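Local structure of sphingomyelinase-c (1ZWX) at residues H16-F21 with H62-N67; A41-N46 with K265-K270; L52-D57 with G193-V198; H146-H151 with Q173-F178; D207-K210 with S215-A218. The protein belongs to the endonuclease/exonuclease/phosphatase family and adopts the two-sheet alpha/beta sandwich of the DNase I-like clan. All coordinates share one frame; numbering follows the deposited sequence.

How the interactions relate
Following the chain from the N terminus, interaction 1 joins strand 12-20 to helix 58-67 and closes a loop of 40 residues. Within that loop the first segments of interactions 2 and 3 begin, so both cross interaction 1. Interaction 2 closes late, where 265-270 returns to 41-46, and its long loop encloses interactions 3, 4 and 5. Interaction 3 links strand 49-55 of one six-stranded sheet to the turn after strand 189-193 of the other. Interaction 4 falls between its two segments and packs helix 161-182 on the second sheet. Interaction 5 follows in series, a short return of the chain onto helix 203-212.

Interaction 1 (H16-F21 with H62-N67); sequences HNVYLF and HRLLNN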
# COMPACT_ATOMS: atom_id res chain seq x y z
N HIS A 16 -2.86 -0.56 3.85
CA HIS A 16 -2.63 0.64 4.62
C HIS A 16 -1.24 1.16 4.40
O HIS A 16 -0.23 0.47 4.67
CB HIS A 16 -2.87 0.43 6.11
CG HIS A 16 -3.13 1.70 6.86
ND1 HIS A 16 -3.06 1.79 8.23
CD2 HIS A 16 -3.47 2.93 6.41
CE1 HIS A 16 -3.38 3.02 8.60
NE2 HIS A 16 -3.62 3.73 7.51
N ASN A 17 -1.22 2.38 3.90
CA ASN A 17 -0.03 3.17 3.87
C ASN A 17 0.12 3.69 5.31
O ASN A 17 -0.65 4.54 5.75
CB ASN A 17 -0.22 4.33 2.86
CG ASN A 17 1.01 5.21 2.76
OD1 ASN A 17 1.77 5.31 3.73
ND2 ASN A 17 1.22 5.82 1.59
N VAL A 18 1.07 3.11 6.04
CA VAL A 18 1.17 3.33 7.48
C VAL A 18 2.10 4.51 7.88
O VAL A 18 2.26 4.80 9.07
CB VAL A 18 1.63 2.04 8.23
CG1 VAL A 18 0.53 0.93 8.10
CG2 VAL A 18 2.93 1.54 7.69
N TYR A 19 2.70 5.17 6.89
CA TYR A 19 3.47 6.38 7.18
C TYR A 19 4.48 6.18 8.32
O TYR A 19 4.38 6.84 9.37
CB TYR A 19 2.49 7.49 7.55
CG TYR A 19 3.10 8.86 7.78
CD1 TYR A 19 4.05 9.36 6.90
CD2 TYR A 19 2.67 9.66 8.81
CE1 TYR A 19 4.61 10.63 7.07
CE2 TYR A 19 3.21 10.95 8.99
CZ TYR A 19 4.17 11.43 8.11
OH TYR A 19 4.73 12.70 8.27
N LEU A 20 5.45 5.29 8.11
CA LEU A 20 6.58 5.06 9.04
C LEU A 20 7.88 5.54 8.40
O LEU A 20 8.72 4.77 7.91
CB LEU A 20 6.68 3.59 9.50
CG LEU A 20 5.43 3.03 10.24
CD1 LEU A 20 5.59 1.52 10.47
CD2 LEU A 20 4.98 3.75 11.58
N PHE A 21 8.02 6.86 8.39
CA PHE A 21 9.23 7.47 7.84
C PHE A 21 10.45 7.19 8.69
O PHE A 21 10.34 6.90 9.89
CB PHE A 21 9.00 8.97 7.71
CG PHE A 21 8.31 9.38 6.42
CD1 PHE A 21 7.52 8.46 5.70
CD2 PHE A 21 8.44 10.69 5.93
CE1 PHE A 21 6.87 8.86 4.49
CE2 PHE A 21 7.81 11.09 4.74
CZ PHE A 21 7.01 10.16 4.03
N HIS A 62 10.17 -3.22 11.31
CA HIS A 62 10.44 -4.51 11.96
C HIS A 62 9.48 -4.76 13.11
O HIS A 62 8.87 -5.84 13.20
CB HIS A 62 11.90 -4.63 12.39
CG HIS A 62 12.20 -5.88 13.17
ND1 HIS A 62 12.26 -5.90 14.55
CD2 HIS A 62 12.44 -7.15 12.76
CE1 HIS A 62 12.54 -7.13 14.96
NE2 HIS A 62 12.66 -7.90 13.89
N ARG A 63 9.27 -3.77 13.97
CA ARG A 63 8.30 -3.92 15.03
C ARG A 63 6.89 -4.23 14.53
O ARG A 63 6.21 -5.16 15.07
CB ARG A 63 8.27 -2.70 15.97
CG ARG A 63 7.23 -2.88 17.07
CD ARG A 63 7.17 -1.71 17.99
NE ARG A 63 8.26 -1.76 18.95
CZ ARG A 63 8.37 -0.97 20.01
NH1 ARG A 63 7.43 -0.06 20.25
NH2 ARG A 63 9.42 -1.08 20.81
N LEU A 64 6.40 -3.47 13.56
CA LEU A 64 5.04 -3.68 13.06
C LEU A 64 4.90 -5.10 12.48
O LEU A 64 3.93 -5.80 12.80
CB LEU A 64 4.69 -2.63 11.98
CG LEU A 64 3.38 -2.84 11.25
CD1 LEU A 64 2.17 -2.91 12.17
CD2 LEU A 64 3.23 -1.72 10.24
N LEU A 65 5.84 -5.50 11.65
CA LEU A 65 5.78 -6.79 10.99
C LEU A 65 5.85 -7.90 12.05
O LEU A 65 5.15 -8.90 11.99
CB LEU A 65 6.92 -6.93 9.99
CG LEU A 65 6.67 -6.02 8.75
CD1 LEU A 65 7.91 -5.97 7.95
CD2 LEU A 65 5.51 -6.62 7.96
N ASN A 66 6.66 -7.67 13.07
CA ASN A 66 6.70 -8.59 14.21
C ASN A 66 5.42 -8.70 15.01
O ASN A 66 4.98 -9.82 15.32
CB ASN A 66 7.90 -8.28 15.08
CG ASN A 66 8.92 -9.33 14.96
OD1 ASN A 66 9.84 -9.25 14.14
ND2 ASN A 66 8.73 -10.40 15.72
N ASN A 67 4.82 -7.56 15.32
CA ASN A 67 3.53 -7.50 15.97
C ASN A 67 2.44 -8.22 15.18
O ASN A 67 1.42 -8.63 15.76
CB ASN A 67 3.07 -6.05 16.15
CG ASN A 67 3.90 -5.27 17.18
OD1 ASN A 67 4.68 -5.84 17.90
ND2 ASN A 67 3.72 -3.93 17.21
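Leu64, on helix 58-67, meets Val18 and Leu20 of strand 12-20 through a single methyl group, and the contact between the two segments is apolar. Leu64 CD2 lies 4.0 Å from Leu20 CD1 and 4.1 Å from Val18 CG2, so it is shared by both strand residues. The approaches differ: Val18 and Leu64 point their ends at each other, whereas the side chain of Leu20 runs across that of Leu64 at a slant. Leu64 reaches the strand because its CG stands opposite the backbone N (chi1 172°), carrying the branched end out from the helix. No hydrogen bond links the segments, and all three residues are buried.

Polar interactions are made within each segment and to its neighbours. In the strand segment, Asn17 OD1 accepts from Tyr19 N over 3.3 Å, with the donor in the carbonyl plane and an N-H...O angle of 145°; this is an Asx turn. Just beyond it the aromatic side chains meet, Tyr19 CE1 standing 3.7 Å above the centre of the Phe21 ring.

Helix 31-39 borders the contact. Val18 touches Ile38, Leu20 touches Arg34, and Arg63 forms a salt bridge with Asp36. Strand 12-20 in turn pairs with strand 49-55 through backbone hydrogen bonds of His16, Val18 and Leu20. Helix 58-67 packs on this sheet through Leu64 and touches helix 31-39 through Arg63 and Asn67.

Interaction 2 (A41-N46 with K265-K270); sequences ADYMKN and KVLHTK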
# COMPACT_ATOMS: atom_id res chain seq x y z
N ALA A 41 -5.00 -2.76 16.34
CA ALA A 41 -6.27 -2.17 15.92
C ALA A 41 -7.20 -3.25 15.33
O ALA A 41 -6.73 -4.23 14.73
CB ALA A 41 -6.05 -1.06 14.89
N ASP A 42 -8.50 -3.05 15.51
CA ASP A 42 -9.50 -3.97 14.97
C ASP A 42 -9.46 -4.07 13.45
O ASP A 42 -9.68 -5.16 12.90
CB ASP A 42 -10.89 -3.59 15.47
CG ASP A 42 -11.09 -3.94 16.94
OD1 ASP A 42 -10.27 -4.72 17.51
OD2 ASP A 42 -12.07 -3.44 17.54
N TYR A 43 -9.14 -2.96 12.75
CA TYR A 43 -9.15 -3.00 11.30
C TYR A 43 -8.09 -3.94 10.74
O TYR A 43 -8.20 -4.39 9.60
CB TYR A 43 -9.06 -1.58 10.68
CG TYR A 43 -7.65 -1.01 10.64
CD1 TYR A 43 -6.79 -1.29 9.57
CD2 TYR A 43 -7.19 -0.16 11.66
CE1 TYR A 43 -5.50 -0.76 9.52
CE2 TYR A 43 -5.90 0.38 11.61
CZ TYR A 43 -5.06 0.07 10.55
OH TYR A 43 -3.78 0.60 10.51
N MET A 44 -7.08 -4.25 11.54
CA MET A 44 -6.03 -5.17 11.12
C MET A 44 -6.39 -6.65 11.31
O MET A 44 -5.70 -7.52 10.80
CB MET A 44 -4.70 -4.84 11.79
CG MET A 44 -4.03 -3.62 11.15
SD MET A 44 -3.44 -4.04 9.48
CE MET A 44 -2.41 -2.63 9.07
N LYS A 45 -7.47 -6.91 12.02
CA LYS A 45 -7.92 -8.31 12.23
C LYS A 45 -8.80 -8.80 11.07
O LYS A 45 -9.35 -8.00 10.32
CB LYS A 45 -8.73 -8.41 13.53
CG LYS A 45 -8.02 -7.86 14.74
CD LYS A 45 -8.96 -7.80 15.94
CE LYS A 45 -8.25 -7.28 17.19
NZ LYS A 45 -6.88 -7.87 17.39
N ASN A 46 -8.91 -10.12 10.95
CA ASN A 46 -9.88 -10.75 10.06
C ASN A 46 -9.66 -10.50 8.56
O ASN A 46 -10.63 -10.48 7.78
CB ASN A 46 -11.31 -10.38 10.46
CG ASN A 46 -11.58 -10.59 11.93
OD1 ASN A 46 -11.19 -11.63 12.51
ND2 ASN A 46 -12.23 -9.59 12.56
N LYS A 265 -13.72 -0.11 0.65
CA LYS A 265 -14.25 0.78 1.66
C LYS A 265 -13.07 1.45 2.38
O LYS A 265 -12.15 0.77 2.83
CB LYS A 265 -15.11 0.02 2.70
CG LYS A 265 -15.70 0.95 3.76
CD LYS A 265 -16.91 0.42 4.49
CE LYS A 265 -17.71 1.59 5.10
N VAL A 266 -13.14 2.77 2.50
CA VAL A 266 -12.17 3.56 3.23
C VAL A 266 -12.60 3.54 4.70
O VAL A 266 -13.76 3.84 5.02
CB VAL A 266 -12.12 5.03 2.73
CG1 VAL A 266 -11.08 5.85 3.51
CG2 VAL A 266 -11.83 5.08 1.25
N LEU A 267 -11.66 3.19 5.58
CA LEU A 267 -11.92 3.18 7.01
C LEU A 267 -11.36 4.43 7.68
O LEU A 267 -10.15 4.67 7.66
CB LEU A 267 -11.32 1.91 7.65
CG LEU A 267 -11.62 0.61 6.88
CD1 LEU A 267 -10.72 -0.51 7.39
CD2 LEU A 267 -13.12 0.23 6.96
N HIS A 268 -12.26 5.22 8.25
CA HIS A 268 -11.92 6.48 8.90
C HIS A 268 -11.65 6.34 10.39
O HIS A 268 -11.76 7.31 11.13
CB HIS A 268 -13.04 7.49 8.69
CG HIS A 268 -13.29 7.81 7.25
ND1 HIS A 268 -14.23 7.16 6.50
CD2 HIS A 268 -12.70 8.71 6.42
CE1 HIS A 268 -14.22 7.63 5.27
NE2 HIS A 268 -13.30 8.58 5.19
N THR A 269 -11.27 5.14 10.83
CA THR A 269 -11.15 4.89 12.25
C THR A 269 -9.96 5.66 12.87
O THR A 269 -8.84 5.63 12.34
CB THR A 269 -11.08 3.38 12.57
OG1 THR A 269 -11.08 3.18 13.99
CG2 THR A 269 -9.84 2.69 11.92
N LYS A 270 -10.24 6.35 13.97
CA LYS A 270 -9.23 7.04 14.75
C LYS A 270 -8.44 6.05 15.59
O LYS A 270 -8.95 4.99 16.00
CB LYS A 270 -9.89 8.10 15.64
CG LYS A 270 -10.47 9.30 14.90
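Tyr43 provides both points of contact with the 265-270 segment, one through its CB and one through its ring. The tighter is CB against Leu267 CD1 at 3.8 Å, and that methyl approaches the ring obliquely. Behind this part the ring is well backed. Met44 CG from the same segment lies 3.6 Å over one face of the Tyr43 ring, displaced toward the rim. The rings of Phe288 and His16 add to the packing, the first edge-to-face with Tyr43 and the second with its plane at about 85° to it; Tyr43 OH lies next to His16 ND1.

In the DNase I-like sandwich this is a margin of one sheet. Strand 262-266 is its outermost strand within the chain, and 41-46 belongs to the connection between helix 31-39 and strand 49-55. That connection contains a 3-10 segment, for which the bond from Met44 N to Ala41 O (3.2 Å) is evidence.

The Thr269 end is looser. There a single methyl-to-ring contact, Thr269 CG2 to Tyr43 CD2 at 3.9 Å, lies at the rim, and this methyl too comes in obliquely. Thr269 presents it because OG1 is opposite the backbone N (chi1 -175°), which leaves CG2 in the position flanked by the N and the carbonyl carbon. No hydrogen bond joins the segments; Thr269 OG1 turns instead to Lys270 O, in a weak bond of 3.4 Å.

Interaction 3 (L52-D57 with G193-V198); sequences LNEAFD and GGDLNV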
# COMPACT_ATOMS: atom_id res chain seq x y z
N LEU A 52 1.12 -3.49 3.15
CA LEU A 52 1.62 -2.30 3.84
C LEU A 52 2.42 -1.41 2.89
O LEU A 52 3.10 -1.93 2.02
CB LEU A 52 2.55 -2.72 4.97
CG LEU A 52 1.92 -3.64 6.01
CD1 LEU A 52 3.02 -4.04 7.00
CD2 LEU A 52 0.76 -2.95 6.73
N ASN A 53 2.33 -0.10 3.08
CA ASN A 53 3.11 0.90 2.30
C ASN A 53 3.77 1.84 3.31
O ASN A 53 3.26 2.03 4.42
CB ASN A 53 2.20 1.80 1.44
CG ASN A 53 1.57 1.11 0.23
OD1 ASN A 53 0.65 1.67 -0.37
ND2 ASN A 53 2.02 -0.10 -0.10
N GLU A 54 4.87 2.48 2.90
CA GLU A 54 5.62 3.44 3.74
C GLU A 54 6.11 2.84 5.08
O GLU A 54 6.24 3.55 6.11
CB GLU A 54 4.85 4.73 3.94
CG GLU A 54 4.79 5.54 2.65
CD GLU A 54 4.10 6.91 2.79
OE1 GLU A 54 3.95 7.44 3.92
OE2 GLU A 54 3.66 7.45 1.75
N ALA A 55 6.38 1.55 5.04
CA ALA A 55 7.10 0.88 6.14
C ALA A 55 8.58 1.07 5.88
O ALA A 55 9.28 0.13 5.49
CB ALA A 55 6.71 -0.62 6.18
N PHE A 56 9.06 2.30 6.06
CA PHE A 56 10.42 2.65 5.67
C PHE A 56 11.42 2.51 6.83
O PHE A 56 12.52 1.96 6.67
CB PHE A 56 10.51 4.11 5.17
CG PHE A 56 9.87 4.38 3.83
CD1 PHE A 56 8.90 5.37 3.72
CD2 PHE A 56 10.25 3.67 2.69
CE1 PHE A 56 8.32 5.65 2.49
CE2 PHE A 56 9.66 3.96 1.45
CZ PHE A 56 8.70 4.93 1.36
N ASP A 57 11.04 3.04 7.99
CA ASP A 57 11.98 3.07 9.14
C ASP A 57 12.32 1.65 9.51
O ASP A 57 11.42 0.84 9.75
CB ASP A 57 11.33 3.72 10.35
CG ASP A 57 12.28 3.80 11.52
OD1 ASP A 57 12.02 3.17 12.57
OD2 ASP A 57 13.31 4.49 11.36
N GLY A 193 -2.92 -3.81 -5.35
CA GLY A 193 -3.35 -2.84 -4.35
C GLY A 193 -2.21 -2.02 -3.76
O GLY A 193 -1.04 -2.36 -3.87
N GLY A 194 -2.59 -0.93 -3.11
CA GLY A 194 -1.64 -0.04 -2.44
C GLY A 194 -1.94 1.41 -2.77
O GLY A 194 -3.03 1.75 -3.22
N ASP A 195 -0.95 2.26 -2.52
CA ASP A 195 -1.08 3.70 -2.75
C ASP A 195 -0.59 3.94 -4.17
O ASP A 195 0.63 3.91 -4.47
CB ASP A 195 -0.22 4.46 -1.72
CG ASP A 195 -0.21 5.98 -1.93
OD1 ASP A 195 -0.84 6.48 -2.89
OD2 ASP A 195 0.38 6.65 -1.09
N LEU A 196 -1.56 4.07 -5.07
CA LEU A 196 -1.27 4.26 -6.49
C LEU A 196 -0.98 5.73 -6.85
O LEU A 196 -0.52 6.00 -7.99
CB LEU A 196 -2.40 3.69 -7.38
CG LEU A 196 -2.26 2.18 -7.73
CD1 LEU A 196 -1.06 1.92 -8.63
CD2 LEU A 196 -2.09 1.32 -6.51
N ASN A 197 -1.25 6.64 -5.92
CA ASN A 197 -0.89 8.07 -6.08
C ASN A 197 -1.59 8.72 -7.31
O ASN A 197 -1.12 9.68 -7.90
CB ASN A 197 0.63 8.24 -6.10
CG ASN A 197 1.19 8.68 -4.76
OD1 ASN A 197 0.64 9.57 -4.10
ND2 ASN A 197 2.27 8.06 -4.33
N VAL A 198 -2.73 8.14 -7.67
CA VAL A 198 -3.58 8.65 -8.75
C VAL A 198 -4.93 8.96 -8.12
O VAL A 198 -5.59 8.08 -7.56
CB VAL A 198 -3.71 7.64 -9.89
CG1 VAL A 198 -4.73 8.12 -10.99
CG2 VAL A 198 -2.36 7.34 -10.49
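Between the two sheets of the DNase I-like sandwich, Asn53 meets the Gly-Asp-x-Asn sequence formed by Gly194 to Asn197, a signature of this clan. A phosphate ion, probably from the crystallisation liquor, lies about 3 Å from the side chain of Glu54; such ions often mark pockets, and its place is consistent with the active-site end of the fold.

The central bond runs from Asp195 N to Asn53 OD1, 2.7 Å long with an N-H...O angle of 134°. The donor lies in the carbonyl plane of the amide. Asn53 CG stands opposite the carbonyl carbon (chi1 -72°), which carries the amide toward the corner where the chain turns. The same oxygen is also 3.2 Å from Asp195 CB and 3.5 Å from Gly194 CA. Gly194 has a positive phi, and at these backbone angles a CB would be jammed against the carbonyl O of Gly193. The Asn53 amide and the Asp195 carboxylate are inclined by 30°. Asn53 ND2 makes weak bonds to Leu52 O and to Thr150 O, so both ends of the amide are engaged.

Glu54 OE2 and Asp195 OD2 stand 4.4 Å apart and share a partner: Asn17 ND2 donates a hydrogen bond to each. His151 also touches both residues. Beyond the corner, Asn197 N makes a weak hydrogen bond of 3.1 Å to Asp195 OD1.

Interaction 4 (H146-H151 with Q173-F178); sequences HIIGTH and QEIQTF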
# COMPACT_ATOMS: atom_id res chain seq x y z
N HIS A 146 -3.39 -14.40 -6.11
CA HIS A 146 -2.19 -13.65 -6.52
C HIS A 146 -2.39 -12.20 -6.07
O HIS A 146 -3.46 -11.61 -6.29
CB HIS A 146 -1.94 -13.75 -8.04
CG HIS A 146 -1.85 -15.16 -8.54
ND1 HIS A 146 -0.65 -15.78 -8.80
CD2 HIS A 146 -2.82 -16.08 -8.82
CE1 HIS A 146 -0.88 -17.02 -9.23
NE2 HIS A 146 -2.18 -17.22 -9.27
N ILE A 147 -1.38 -11.65 -5.38
CA ILE A 147 -1.53 -10.30 -4.81
C ILE A 147 -0.27 -9.53 -5.14
O ILE A 147 0.85 -10.01 -4.91
CB ILE A 147 -1.72 -10.28 -3.26
CG1 ILE A 147 -3.02 -10.98 -2.86
CG2 ILE A 147 -1.74 -8.84 -2.74
CD1 ILE A 147 -2.78 -12.49 -2.50
N ILE A 148 -0.47 -8.36 -5.75
CA ILE A 148 0.61 -7.41 -6.00
C ILE A 148 0.33 -6.20 -5.12
O ILE A 148 -0.76 -5.60 -5.18
CB ILE A 148 0.71 -7.06 -7.50
CG1 ILE A 148 1.25 -8.29 -8.24
CG2 ILE A 148 1.58 -5.77 -7.72
CD1 ILE A 148 1.26 -8.19 -9.75
N GLY A 149 1.30 -5.89 -4.25
CA GLY A 149 1.23 -4.73 -3.34
C GLY A 149 2.27 -3.72 -3.84
O GLY A 149 3.38 -4.09 -4.23
N THR A 150 1.91 -2.45 -3.86
CA THR A 150 2.79 -1.44 -4.51
C THR A 150 2.57 -0.08 -3.90
O THR A 150 1.57 0.17 -3.20
CB THR A 150 2.59 -1.37 -6.09
OG1 THR A 150 3.70 -0.67 -6.69
CG2 THR A 150 1.30 -0.70 -6.48
N HIS A 151 3.51 0.82 -4.18
CA HIS A 151 3.40 2.21 -3.77
C HIS A 151 4.19 2.96 -4.84
O HIS A 151 5.41 2.81 -4.95
CB HIS A 151 4.02 2.43 -2.36
CG HIS A 151 4.04 3.87 -1.92
ND1 HIS A 151 4.84 4.32 -0.88
CD2 HIS A 151 3.37 4.95 -2.37
CE1 HIS A 151 4.64 5.62 -0.70
NE2 HIS A 151 3.75 6.03 -1.59
N GLN A 173 3.03 0.24 -16.13
CA GLN A 173 3.48 -0.69 -17.16
C GLN A 173 4.42 -1.75 -16.61
O GLN A 173 4.32 -2.91 -17.03
CB GLN A 173 4.16 -0.00 -18.37
CG GLN A 173 4.55 -1.01 -19.49
CD GLN A 173 3.29 -1.71 -20.07
OE1 GLN A 173 2.32 -1.06 -20.49
NE2 GLN A 173 3.29 -3.04 -20.06
N GLU A 174 5.36 -1.37 -15.73
CA GLU A 174 6.24 -2.38 -15.12
C GLU A 174 5.43 -3.50 -14.47
O GLU A 174 5.80 -4.65 -14.60
CB GLU A 174 7.22 -1.76 -14.11
CG GLU A 174 8.27 -0.83 -14.76
CD GLU A 174 9.43 -0.47 -13.82
OE1 GLU A 174 9.86 -1.34 -13.05
OE2 GLU A 174 9.91 0.68 -13.85
N ILE A 175 4.33 -3.15 -13.82
CA ILE A 175 3.44 -4.11 -13.16
C ILE A 175 2.76 -5.02 -14.21
O ILE A 175 2.77 -6.25 -14.10
CB ILE A 175 2.43 -3.39 -12.31
CG1 ILE A 175 3.13 -2.73 -11.07
CG2 ILE A 175 1.28 -4.31 -11.86
CD1 ILE A 175 2.20 -1.80 -10.31
N GLN A 176 2.20 -4.40 -15.24
CA GLN A 176 1.54 -5.20 -16.29
C GLN A 176 2.51 -6.07 -17.05
O GLN A 176 2.14 -7.17 -17.43
CB GLN A 176 0.72 -4.34 -17.23
CG GLN A 176 -0.79 -4.35 -16.94
CD GLN A 176 -1.42 -5.76 -16.93
OE1 GLN A 176 -1.08 -6.63 -17.72
NE2 GLN A 176 -2.35 -5.97 -15.99
N THR A 177 3.72 -5.60 -17.31
CA THR A 177 4.73 -6.42 -17.99
C THR A 177 5.07 -7.66 -17.17
O THR A 177 5.27 -8.77 -17.71
CB THR A 177 6.01 -5.59 -18.26
OG1 THR A 177 5.70 -4.57 -19.21
CG2 THR A 177 7.16 -6.41 -18.78
N PHE A 178 5.14 -7.46 -15.86
CA PHE A 178 5.47 -8.57 -14.96
C PHE A 178 4.34 -9.59 -15.00
O PHE A 178 4.62 -10.77 -15.18
CB PHE A 178 5.76 -8.03 -13.54
CG PHE A 178 5.73 -9.09 -12.47
CD1 PHE A 178 6.87 -9.83 -12.20
CD2 PHE A 178 4.56 -9.34 -11.76
CE1 PHE A 178 6.85 -10.83 -11.22
CE2 PHE A 178 4.53 -10.34 -10.77
CZ PHE A 178 5.67 -11.08 -10.52
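The Phe178 ring meets Ile148 at its edge: Ile148 CD1 lies near the ring plane, 4.0 Å from both CD2 and CE2 of Phe178. The ring reaches there with Phe178 CG anti to the backbone N (chi1 164°). Two other rings, Tyr135 and Phe133, are edge-to-face with Phe178. Within the helix segment, away from the strand, the Gln173 amide donates through NE2 to Thr177 OG1 over 3.0 Å, an almost straight bond (174°) with the oxygen close to the amide plane.

Ile148 and Phe178 pass each other in opposite directions. A turn further back along the helix, Ile175 faces Thr150 end to end: its CD1 is 4.1 Å from Thr150 OG1 and equally far from Thr150 CG2, filling the angle between the two branches. The OG1 group is itself hydrogen-bonded to Gly132 O, so the methyl packs against a polar atom that already has a partner. Ile148 CG2 and Ile175 CG2 approach more loosely at 4.4 Å.

The axes of the two segments pass 11.3 Å apart at an angle of 161°, nearly antiparallel, as expected in a beta-alpha-beta crossover. Here strand 143-151 leads through helix 161-182 into the parallel strand 189-193, while Phe133 of strand 132-140 touches both Thr150 and Ile175.

Interaction 5 (D207-K210 with S215-A218); sequences DMLK and SSPA. Unlike the reference sequence in segment 207-210: Leu209 (reference Phe).
Leu209, on helix 203-212 of the DNase I-like alpha/beta sandwich, faces Ser215 and Ser216 of the loop that follows the helix and leads away from it. Leu209 occupies a position where the reference sequence has phenylalanine. Its side chain points at the loop, and the backbones come close, with Leu209 CA 5.8 Å from Ser215 CA.

The two methyls of Leu209 are split between the two serines. CD2 lies against the backbone, 4.1 Å from Ser215 C and 4.2 Å from Ser216 N. CD1 reaches the side chain of Ser216 instead. CG stands opposite the carbonyl carbon (chi1 -59°), and CD1 continues the extended chain (chi2 -174°), a course that takes it outward to the hydroxyl. Ser215 behaves differently: its CB points away from the helix, which leaves the main chain to meet Leu209; its OG is hydrogen-bonded to Asn254 ND2.

This is a surface contact without hydrogen bonds between the segments. Further along the loop, Pro217 is buried against Trp262 and Phe251, and on the helix Met208 turns inward to Leu196 and Val198. Ser216 OG, hydrogen-bonded to Tyr205 OH, sits 3.9 Å from Leu209 CD1.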
# COMPACT_ATOMS: atom_id res chain seq x y z
N ASP A 207 -6.85 6.64 -17.27
CA ASP A 207 -5.72 5.98 -17.91
C ASP A 207 -5.12 4.85 -17.08
O ASP A 207 -4.65 3.85 -17.65
CB ASP A 207 -4.63 6.99 -18.24
CG ASP A 207 -4.97 7.85 -19.47
OD1 ASP A 207 -6.15 7.88 -19.92
OD2 ASP A 207 -4.05 8.51 -19.95
N MET A 208 -5.08 5.03 -15.77
CA MET A 208 -4.59 3.98 -14.86
C MET A 208 -5.39 2.68 -15.04
O MET A 208 -4.80 1.60 -15.08
CB MET A 208 -4.72 4.40 -13.40
CG MET A 208 -4.38 3.24 -12.41
SD MET A 208 -4.14 3.84 -10.72
CE MET A 208 -5.76 4.32 -10.27
N LEU A 209 -6.71 2.81 -15.16
CA LEU A 209 -7.57 1.62 -15.42
C LEU A 209 -7.05 0.85 -16.63
O LEU A 209 -6.92 -0.40 -16.60
CB LEU A 209 -9.07 1.98 -15.50
CG LEU A 209 -9.75 2.65 -14.28
CD1 LEU A 209 -11.24 2.81 -14.47
CD2 LEU A 209 -9.42 1.94 -12.95
N LYS A 210 -6.66 1.57 -17.68
CA LYS A 210 -6.17 0.91 -18.88
C LYS A 210 -4.77 0.35 -18.73
O LYS A 210 -4.44 -0.70 -19.29
CB LYS A 210 -6.22 1.88 -20.10
CG LYS A 210 -7.62 2.34 -20.49
CD LYS A 210 -8.44 1.18 -21.08
CE LYS A 210 -9.78 1.60 -21.71
NZ LYS A 210 -10.23 2.95 -21.25
N SER A 215 -10.71 -2.44 -13.39
CA SER A 215 -11.89 -1.56 -13.32
C SER A 215 -12.10 -1.05 -11.92
O SER A 215 -11.55 -1.60 -10.96
CB SER A 215 -13.16 -2.28 -13.80
OG SER A 215 -12.93 -2.83 -15.08
N SER A 216 -12.92 0.00 -11.81
CA SER A 216 -13.27 0.55 -10.51
C SER A 216 -14.06 -0.51 -9.73
O SER A 216 -14.90 -1.21 -10.33
CB SER A 216 -14.13 1.78 -10.66
OG SER A 216 -13.38 2.83 -11.24
N PRO A 217 -13.75 -0.69 -8.43
CA PRO A 217 -14.62 -1.53 -7.58
C PRO A 217 -16.11 -1.15 -7.70
O PRO A 217 -16.44 0.01 -8.01
CB PRO A 217 -14.09 -1.27 -6.16
CG PRO A 217 -12.60 -1.01 -6.39
CD PRO A 217 -12.55 -0.22 -7.70
N ALA A 218 -16.98 -2.14 -7.47
CA ALA A 218 -18.43 -1.97 -7.58
C ALA A 218 -18.99 -0.89 -6.65
O ALA A 218 -18.52 -0.74 -5.51
CB ALA A 218 -19.14 -3.30 -7.33